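Local coordinates for HD domain protein (Enterococcus faecalis, PDB 4LRL) that probably hydrolyses deoxynucleoside triphosphates, dGTP among them, at an HD-type metal site, and binds further nucleotides as allosteric regulators, at residues M209-R214 with Q265-P270; F442-E447 with R465-Y470. One frame throughout, in Å; residues are numbered along the deposited sequence.

Contact 1. Residues M209-R214 with Q265-P270; sequences MDYLLR and QVYFHP. With TTP (thymidine-5'-triphosphate), chain S.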
loop_
_atom_site.group_PDB
_atom_site.type_symbol
_atom_site.label_atom_id
_atom_site.label_comp_id
_atom_site.label_asym_id
_atom_site.label_seq_id
_atom_site.Cartn_x
_atom_site.Cartn_y
_atom_site.Cartn_z
ATOM N N MET C 209 9.664 -16.959 3.993
ATOM C CA MET C 209 8.672 -15.917 4.266
ATOM C C MET C 209 9.305 -14.519 4.276
ATOM O O MET C 209 8.762 -13.586 3.694
ATOM C CB MET C 209 7.885 -16.206 5.551
ATOM C CG MET C 209 6.950 -17.419 5.423
ATOM S SD MET C 209 5.672 -17.495 6.694
ATOM C CE MET C 209 6.507 -18.379 8.006
ATOM N N ASP C 210 10.468 -14.382 4.899
ATOM C CA ASP C 210 11.120 -13.089 4.910
ATOM C C ASP C 210 11.614 -12.673 3.522
ATOM O O ASP C 210 11.337 -11.562 3.103
ATOM C CB ASP C 210 12.264 -13.018 5.916
ATOM C CG ASP C 210 12.818 -11.608 6.038
ATOM O OD1 ASP C 210 13.866 -11.337 5.420
ATOM O OD2 ASP C 210 12.187 -10.761 6.717
ATOM N N TYR C 211 12.344 -13.538 2.808
ATOM C CA TYR C 211 12.887 -13.066 1.536
ATOM C C TYR C 211 11.812 -12.798 0.496
ATOM O O TYR C 211 11.922 -11.846 -0.271
ATOM C CB TYR C 211 14.087 -13.885 0.998
ATOM C CG TYR C 211 13.836 -15.285 0.496
ATOM C CD1 TYR C 211 13.056 -15.534 -0.640
ATOM C CD2 TYR C 211 14.449 -16.369 1.118
ATOM C CE1 TYR C 211 12.864 -16.841 -1.108
ATOM C CE2 TYR C 211 14.264 -17.673 0.662
ATOM C CZ TYR C 211 13.473 -17.904 -0.449
ATOM O OH TYR C 211 13.310 -19.210 -0.885
ATOM N N LEU C 212 10.746 -13.588 0.503
ATOM C CA LEU C 212 9.642 -13.312 -0.426
ATOM C C LEU C 212 9.057 -11.917 -0.190
ATOM O O LEU C 212 8.901 -11.142 -1.130
ATOM C CB LEU C 212 8.569 -14.398 -0.391
ATOM C CG LEU C 212 9.034 -15.761 -0.950
ATOM C CD1 LEU C 212 8.017 -16.867 -0.623
ATOM C CD2 LEU C 212 9.368 -15.751 -2.462
ATOM N N LEU C 213 8.784 -11.592 1.073
ATOM C CA LEU C 213 8.230 -10.301 1.415
ATOM C C LEU C 213 9.232 -9.174 1.196
ATOM O O LEU C 213 8.881 -8.131 0.636
ATOM C CB LEU C 213 7.755 -10.299 2.864
ATOM C CG LEU C 213 6.512 -11.129 3.209
ATOM C CD1 LEU C 213 6.391 -11.296 4.735
ATOM C CD2 LEU C 213 5.244 -10.473 2.615
ATOM N N ARG C 214 10.468 -9.388 1.656
ATOM C CA ARG C 214 11.520 -8.379 1.600
ATOM C C ARG C 214 11.986 -8.140 0.157
ATOM O O ARG C 214 12.175 -6.993 -0.261
ATOM C CB ARG C 214 12.709 -8.793 2.484
ATOM C CG ARG C 214 13.854 -7.751 2.558
ATOM C CD ARG C 214 14.898 -8.119 3.652
ATOM N NE ARG C 214 14.238 -8.511 4.903
ATOM C CZ ARG C 214 13.884 -7.655 5.855
ATOM N NH1 ARG C 214 13.275 -8.103 6.936
ATOM N NH2 ARG C 214 14.145 -6.354 5.736
ATOM N N GLN C 265 8.938 -13.681 -12.119
ATOM C CA GLN C 265 9.029 -12.256 -12.426
ATOM C C GLN C 265 10.356 -11.651 -12.003
ATOM O O GLN C 265 10.841 -10.714 -12.643
ATOM C CB GLN C 265 7.887 -11.483 -11.769
ATOM C CG GLN C 265 6.551 -11.667 -12.468
ATOM C CD GLN C 265 5.348 -11.367 -11.572
ATOM O OE1 GLN C 265 5.449 -10.625 -10.588
ATOM N NE2 GLN C 265 4.193 -11.949 -11.920
ATOM N N VAL C 266 10.935 -12.176 -10.929
ATOM C CA VAL C 266 12.139 -11.574 -10.368
ATOM C C VAL C 266 13.366 -12.488 -10.462
ATOM O O VAL C 266 14.277 -12.214 -11.244
ATOM C CB VAL C 266 11.907 -11.079 -8.916
ATOM C CG1 VAL C 266 13.209 -10.541 -8.287
ATOM C CG2 VAL C 266 10.811 -10.028 -8.903
ATOM N N TYR C 267 13.372 -13.576 -9.695
ATOM C CA TYR C 267 14.554 -14.424 -9.584
ATOM C C TYR C 267 15.017 -14.991 -10.924
ATOM O O TYR C 267 16.217 -15.141 -11.138
ATOM C CB TYR C 267 14.357 -15.552 -8.543
ATOM C CG TYR C 267 13.894 -15.076 -7.164
ATOM C CD1 TYR C 267 12.993 -15.827 -6.415
ATOM C CD2 TYR C 267 14.346 -13.872 -6.621
ATOM C CE1 TYR C 267 12.562 -15.402 -5.163
ATOM C CE2 TYR C 267 13.909 -13.436 -5.372
ATOM C CZ TYR C 267 13.017 -14.212 -4.651
ATOM O OH TYR C 267 12.578 -13.788 -3.413
ATOM N N PHE C 268 14.076 -15.286 -11.818
ATOM C CA PHE C 268 14.406 -15.916 -13.096
ATOM C C PHE C 268 14.610 -14.910 -14.229
ATOM O O PHE C 268 14.776 -15.314 -15.379
ATOM C CB PHE C 268 13.333 -16.929 -13.517
ATOM C CG PHE C 268 13.194 -18.120 -12.589
ATOM C CD1 PHE C 268 14.123 -18.367 -11.577
ATOM C CD2 PHE C 268 12.137 -19.016 -12.759
ATOM C CE1 PHE C 268 13.996 -19.478 -10.743
ATOM C CE2 PHE C 268 12.000 -20.131 -11.932
ATOM C CZ PHE C 268 12.933 -20.357 -10.917
ATOM N N HIS C 269 14.602 -13.610 -13.908
ATOM C CA HIS C 269 14.668 -12.569 -14.935
ATOM C C HIS C 269 15.911 -12.689 -15.809
ATOM O O HIS C 269 17.031 -12.744 -15.292
ATOM C CB HIS C 269 14.598 -11.163 -14.339
ATOM C CG HIS C 269 14.146 -10.132 -15.324
ATOM N ND1 HIS C 269 14.953 -9.672 -16.344
ATOM C CD2 HIS C 269 12.955 -9.504 -15.475
ATOM C CE1 HIS C 269 14.281 -8.798 -17.074
ATOM N NE2 HIS C 269 13.066 -8.674 -16.565
ATOM N N PRO C 270 15.711 -12.730 -17.139
ATOM C CA PRO C 270 16.816 -12.890 -18.110
ATOM C C PRO C 270 17.903 -11.813 -18.038
ATOM O O PRO C 270 19.078 -12.118 -18.203
ATOM C CB PRO C 270 16.112 -12.836 -19.467
ATOM C CG PRO C 270 14.668 -13.200 -19.174
ATOM C CD PRO C 270 14.385 -12.722 -17.790
HETATM P PA TTP S . 11.384 -5.479 -18.695
HETATM O O1A TTP S . 12.257 -4.512 -19.450
HETATM O O2A TTP S . 11.917 -6.844 -18.356
HETATM O O3A TTP S . 9.963 -5.698 -19.442
HETATM P PB TTP S . 9.010 -4.584 -20.157
HETATM O O1B TTP S . 8.854 -3.399 -19.233
HETATM O O2B TTP S . 7.731 -5.286 -20.557
HETATM O O3B TTP S . 9.792 -4.072 -21.497
HETATM P PG TTP S . 10.987 -4.803 -22.340
HETATM O O1G TTP S . 10.830 -4.205 -23.728
HETATM O O2G TTP S . 10.692 -6.293 -22.262
HETATM O O3G TTP S . 12.291 -4.392 -21.697
HETATM O "O5'" TTP S . 10.966 -4.775 -17.315
HETATM C "C5'" TTP S . 11.251 -3.406 -17.024
HETATM C "C4'" TTP S . 11.058 -3.160 -15.534
HETATM O "O4'" TTP S . 9.839 -3.779 -15.109
HETATM C "C3'" TTP S . 12.191 -3.769 -14.723
HETATM O "O3'" TTP S . 12.663 -2.870 -13.725
HETATM C "C2'" TTP S . 11.575 -4.949 -14.008
HETATM C "C1'" TTP S . 10.082 -4.663 -14.013
HETATM N N1 TTP S . 9.336 -5.917 -14.142
HETATM C C2 TTP S . 8.304 -6.247 -13.205
HETATM O O2 TTP S . 8.011 -5.466 -12.264
HETATM N N3 TTP S . 7.631 -7.411 -13.335
HETATM C C4 TTP S . 7.928 -8.263 -14.336
HETATM O O4 TTP S . 7.283 -9.334 -14.426
HETATM C C5 TTP S . 8.939 -7.960 -15.267
HETATM C C5M TTP S . 9.296 -8.896 -16.402
HETATM C C6 TTP S . 9.640 -6.766 -15.144
#

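Contact 2. Residues F442-E447 with R465-Y470; sequences FYFPKE and REFSSY. With DGT (2'-deoxyguanosine-5'-triphosphate), chain R.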
loop_
_atom_site.group_PDB
_atom_site.type_symbol
_atom_site.label_atom_id
_atom_site.label_comp_id
_atom_site.label_asym_id
_atom_site.label_seq_id
_atom_site.Cartn_x
_atom_site.Cartn_y
_atom_site.Cartn_z
ATOM N N PHE C 442 20.112 -19.300 -24.159
ATOM C CA PHE C 442 21.399 -19.112 -24.800
ATOM C C PHE C 442 21.752 -17.624 -24.773
ATOM O O PHE C 442 20.977 -16.772 -25.222
ATOM C CB PHE C 442 21.351 -19.654 -26.231
ATOM C CG PHE C 442 22.584 -19.373 -27.026
ATOM C CD1 PHE C 442 23.819 -19.892 -26.633
ATOM C CD2 PHE C 442 22.514 -18.593 -28.175
ATOM C CE1 PHE C 442 24.975 -19.634 -27.370
ATOM C CE2 PHE C 442 23.665 -18.333 -28.938
ATOM C CZ PHE C 442 24.901 -18.854 -28.534
ATOM N N TYR C 443 22.918 -17.308 -24.227
ATOM C CA TYR C 443 23.282 -15.927 -23.998
ATOM C C TYR C 443 24.312 -15.501 -25.018
ATOM O O TYR C 443 25.177 -16.280 -25.381
ATOM C CB TYR C 443 23.799 -15.738 -22.566
ATOM C CG TYR C 443 22.692 -15.610 -21.546
ATOM C CD1 TYR C 443 22.168 -16.732 -20.898
ATOM C CD2 TYR C 443 22.157 -14.364 -21.242
ATOM C CE1 TYR C 443 21.127 -16.602 -19.950
ATOM C CE2 TYR C 443 21.123 -14.225 -20.316
ATOM C CZ TYR C 443 20.613 -15.344 -19.677
ATOM O OH TYR C 443 19.592 -15.170 -18.767
ATOM N N PHE C 444 24.216 -14.255 -25.474
ATOM C CA PHE C 444 25.107 -13.745 -26.526
ATOM C C PHE C 444 25.206 -12.231 -26.433
ATOM O O PHE C 444 24.322 -11.591 -25.839
ATOM C CB PHE C 444 24.599 -14.151 -27.915
ATOM C CG PHE C 444 23.142 -13.851 -28.146
ATOM C CD1 PHE C 444 22.737 -12.599 -28.619
ATOM C CD2 PHE C 444 22.172 -14.820 -27.893
ATOM C CE1 PHE C 444 21.379 -12.317 -28.840
ATOM C CE2 PHE C 444 20.815 -14.550 -28.105
ATOM C CZ PHE C 444 20.420 -13.295 -28.581
ATOM N N PRO C 445 26.278 -11.645 -27.011
ATOM C CA PRO C 445 26.378 -10.186 -26.971
ATOM C C PRO C 445 25.225 -9.547 -27.715
ATOM O O PRO C 445 24.854 -10.006 -28.795
ATOM C CB PRO C 445 27.709 -9.897 -27.676
ATOM C CG PRO C 445 28.484 -11.173 -27.536
ATOM C CD PRO C 445 27.451 -12.245 -27.675
ATOM N N LYS C 446 24.649 -8.519 -27.105
ATOM C CA LYS C 446 23.616 -7.701 -27.730
ATOM C C LYS C 446 24.033 -7.222 -29.126
ATOM O O LYS C 446 23.218 -7.227 -30.057
ATOM C CB LYS C 446 23.270 -6.498 -26.838
ATOM C CG LYS C 446 22.053 -5.711 -27.310
ATOM C CD LYS C 446 21.646 -4.588 -26.347
ATOM C CE LYS C 446 20.646 -3.649 -27.024
ATOM N NZ LYS C 446 19.831 -2.837 -26.069
ATOM N N GLU C 447 25.297 -6.828 -29.272
ATOM C CA GLU C 447 25.771 -6.274 -30.546
ATOM C C GLU C 447 25.664 -7.237 -31.736
ATOM O O GLU C 447 25.799 -6.816 -32.886
ATOM C CB GLU C 447 27.160 -5.601 -30.445
ATOM C CG GLU C 447 28.202 -6.261 -29.554
ATOM C CD GLU C 447 28.058 -5.897 -28.079
ATOM O OE1 GLU C 447 28.858 -5.074 -27.582
ATOM O OE2 GLU C 447 27.151 -6.441 -27.418
ATOM N N ARG C 465 23.474 -10.409 -39.930
ATOM C CA ARG C 465 22.188 -10.771 -40.514
ATOM C C ARG C 465 21.947 -12.282 -40.430
ATOM O O ARG C 465 20.843 -12.713 -40.098
ATOM C CB ARG C 465 22.054 -10.246 -41.948
ATOM C CG ARG C 465 21.872 -8.727 -42.026
ATOM C CD ARG C 465 21.554 -8.257 -43.439
ATOM N NE ARG C 465 22.606 -8.601 -44.392
ATOM C CZ ARG C 465 23.622 -7.803 -44.708
ATOM N NH1 ARG C 465 23.731 -6.607 -44.145
ATOM N NH2 ARG C 465 24.533 -8.202 -45.588
ATOM N N GLU C 466 22.978 -13.076 -40.697
ATOM C CA GLU C 466 22.878 -14.528 -40.596
ATOM C C GLU C 466 22.507 -14.924 -39.168
ATOM O O GLU C 466 21.531 -15.640 -38.952
ATOM C CB GLU C 466 24.183 -15.197 -41.045
ATOM C CG GLU C 466 24.235 -16.718 -40.843
ATOM C CD GLU C 466 23.333 -17.505 -41.785
ATOM O OE1 GLU C 466 22.509 -16.901 -42.506
ATOM O OE2 GLU C 466 23.446 -18.745 -41.798
ATOM N N PHE C 467 23.266 -14.417 -38.201
ATOM C CA PHE C 467 22.964 -14.628 -36.793
ATOM C C PHE C 467 21.527 -14.236 -36.419
ATOM O O PHE C 467 20.817 -15.022 -35.771
ATOM C CB PHE C 467 23.962 -13.882 -35.900
ATOM C CG PHE C 467 23.714 -14.089 -34.437
ATOM C CD1 PHE C 467 24.402 -15.076 -33.736
ATOM C CD2 PHE C 467 22.762 -13.318 -33.763
ATOM C CE1 PHE C 467 24.157 -15.282 -32.379
ATOM C CE2 PHE C 467 22.516 -13.512 -32.407
ATOM C CZ PHE C 467 23.212 -14.493 -31.711
ATOM N N SER C 468 21.108 -13.037 -36.834
ATOM C CA SER C 468 19.782 -12.492 -36.510
ATOM C C SER C 468 18.637 -13.382 -36.964
ATOM O O SER C 468 17.611 -13.460 -36.291
ATOM C CB SER C 468 19.598 -11.098 -37.126
ATOM O OG SER C 468 20.581 -10.192 -36.657
ATOM N N SER C 469 18.815 -14.048 -38.107
ATOM C CA SER C 469 17.776 -14.909 -38.682
ATOM C C SER C 469 17.464 -16.140 -37.813
ATOM O O SER C 469 16.459 -16.822 -38.041
ATOM C CB SER C 469 18.151 -15.330 -40.104
ATOM O OG SER C 469 19.347 -16.093 -40.109
ATOM N N TYR C 470 18.312 -16.399 -36.815
ATOM C CA TYR C 470 18.107 -17.494 -35.864
ATOM C C TYR C 470 17.399 -17.075 -34.563
ATOM O O TYR C 470 17.061 -17.934 -33.738
ATOM C CB TYR C 470 19.440 -18.169 -35.531
ATOM C CG TYR C 470 19.953 -19.057 -36.644
ATOM C CD1 TYR C 470 20.830 -18.563 -37.613
ATOM C CD2 TYR C 470 19.538 -20.385 -36.743
ATOM C CE1 TYR C 470 21.290 -19.377 -38.645
ATOM C CE2 TYR C 470 19.991 -21.207 -37.766
ATOM C CZ TYR C 470 20.868 -20.698 -38.712
ATOM O OH TYR C 470 21.312 -21.513 -39.725
HETATM P PG DGT R . 16.184 -3.223 -24.662
HETATM O O1G DGT R . 14.678 -3.333 -24.498
HETATM O O2G DGT R . 16.682 -3.675 -26.028
HETATM O O3G DGT R . 16.770 -1.906 -24.178
HETATM O O3B DGT R . 16.863 -4.302 -23.667
HETATM P PB DGT R . 16.065 -5.028 -22.486
HETATM O O1B DGT R . 15.839 -6.466 -22.872
HETATM O O2B DGT R . 14.902 -4.172 -22.049
HETATM O O3A DGT R . 17.155 -5.015 -21.311
HETATM P PA DGT R . 17.595 -3.737 -20.447
HETATM O O1A DGT R . 19.081 -3.855 -20.257
HETATM O O2A DGT R . 17.035 -2.445 -20.946
HETATM O "O5'" DGT R . 16.939 -4.049 -19.007
HETATM C "C5'" DGT R . 15.585 -4.455 -18.830
HETATM C "C4'" DGT R . 14.939 -3.656 -17.701
HETATM O "O4'" DGT R . 15.798 -3.482 -16.562
HETATM C "C3'" DGT R . 14.634 -2.235 -18.150
HETATM O "O3'" DGT R . 13.473 -2.161 -18.997
HETATM C "C2'" DGT R . 14.522 -1.483 -16.829
HETATM C "C1'" DGT R . 15.401 -2.288 -15.870
HETATM N N9 DGT R . 16.592 -1.523 -15.425
HETATM C C8 DGT R . 16.951 -1.328 -14.140
HETATM N N7 DGT R . 18.092 -0.595 -14.037
HETATM C C5 DGT R . 18.483 -0.311 -15.293
HETATM C C6 DGT R . 19.599 0.444 -15.930
HETATM O O6 DGT R . 20.501 1.003 -15.276
HETATM N N1 DGT R . 19.644 0.505 -17.254
HETATM C C2 DGT R . 18.719 -0.062 -18.038
HETATM N N2 DGT R . 18.869 0.076 -19.370
HETATM N N3 DGT R . 17.669 -0.773 -17.544
HETATM C C4 DGT R . 17.496 -0.922 -16.199
#

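Contact 1. Residues M209-R214 with Q265-P270
The phenol ring of Y267 meets the helix of M209-R214 with its OH end: L212 CD2 sits at the ring's edge, near its plane, 4.2 Å from CE1, and Y211 CD1 approaches obliquely, 3.3 Å from Y267 OH. The ring of Y211 receives that oxygen at a slant as well, so the two tyrosines do not stack on each other; the ring that stacks with Y267 is that of Y396. The Y267 hydroxyl finds its polar partner in D215, one residue beyond R214. At the far end of Q265-P270, the imidazole of H269 has the dTTP phosphate oxygen O2A at its edge, in the ring plane.

Y211 CG lies between its own backbone N and carbonyl carbon (chi1 70°), a torsion that turns the ring toward Y267 while its side chain still touches H90. This is the active-site helix of the HD fold: D207, one turn before Y211, binds the nickel ion together with H90, H134 and D135. On the same helix R214 grips D210 side-on, NE to OD1 at 2.9 Å and NH1 to OD2, the guanidinium nearly coplanar with its partners. D210 OD1 also takes a hydrogen bond from ND1 of the metal ligand H90, which makes D210 a second-shell residue that helps fix the imidazole's rotation.

H269 caps the next helix through ND1 to the backbone N of V271, leaving NE2 to donate to O2A of dTTP over 2.8 Å, somewhat bent at 143°. Q265 CG comes within 3.1 Å of the thymine O4.

Contact 2. Residues F442-E447 with R465-Y470
F444 and F467 make a T-shaped, edge-to-face pair, and it is aromatic packing alone that joins the two segments. F467 points the CZ end of its ring at one face of F444, with CZ 3.6 Å from F444 CG and set off toward the rim. CE2 follows at 3.9 Å from F444 CD1. The ring centroids are 5.0 Å apart and the planes stand at 68°, short of perpendicular. Different first torsions bring this about: F467 extends straight out from its helix, CG anti to the backbone N (chi1 -179°), whereas F444 tucks its ring between N and the carbonyl carbon (chi1 50°), presenting a face to the incoming edge.

The polar interactions lie within each segment or lead away from the pair. Near the end of the helix S469 OG donates to the carbonyl oxygen of E466, at a modelled 2.5 Å that is doubtfully short, and Y470 N bonds to F467 O. Two residues past F444, K446 reaches out on a fully extended chain, and its NZ makes a long hydrogen bond of 3.3 Å to O2G of the dGTP gamma-phosphate. R350 and K354 of the same chain bind that nucleotide too, as do K38 and R68 of the third subunit. The cluster of positive groups probably balances the triphosphate charge.

Strand 441-444 is the middle one of a three-stranded antiparallel sheet, hydrogen-bonded to 354-357 on one side and 387-389 on the other. Both phenylalanines also touch I375 of helix 361-377, so helix 461-468 and that helix pack together against the F444 side of the strand.

Going from the N terminus, contact 1 comes first: M209-R214 on helix 206-219 is met again by Q265-P270 after a 50-residue excursion, just over half of it helical. Contact 2 opens only after contact 1 has closed and spans a much shorter loop, 17 residues between strand 441-444 and helix 461-468. The two are in series, neither nested nor crossed, with centres about 29 Å apart. Contact 1 ties the metal-binding HD region to the associated region; contact 2 joins the small sheet to the helix near the C terminus. A probable hydrogen bond of 3.1 Å from Y443 OH to P270 O connects them directly, next in sequence to H269 of the dTTP pocket and three residues from K446 of the dGTP pocket.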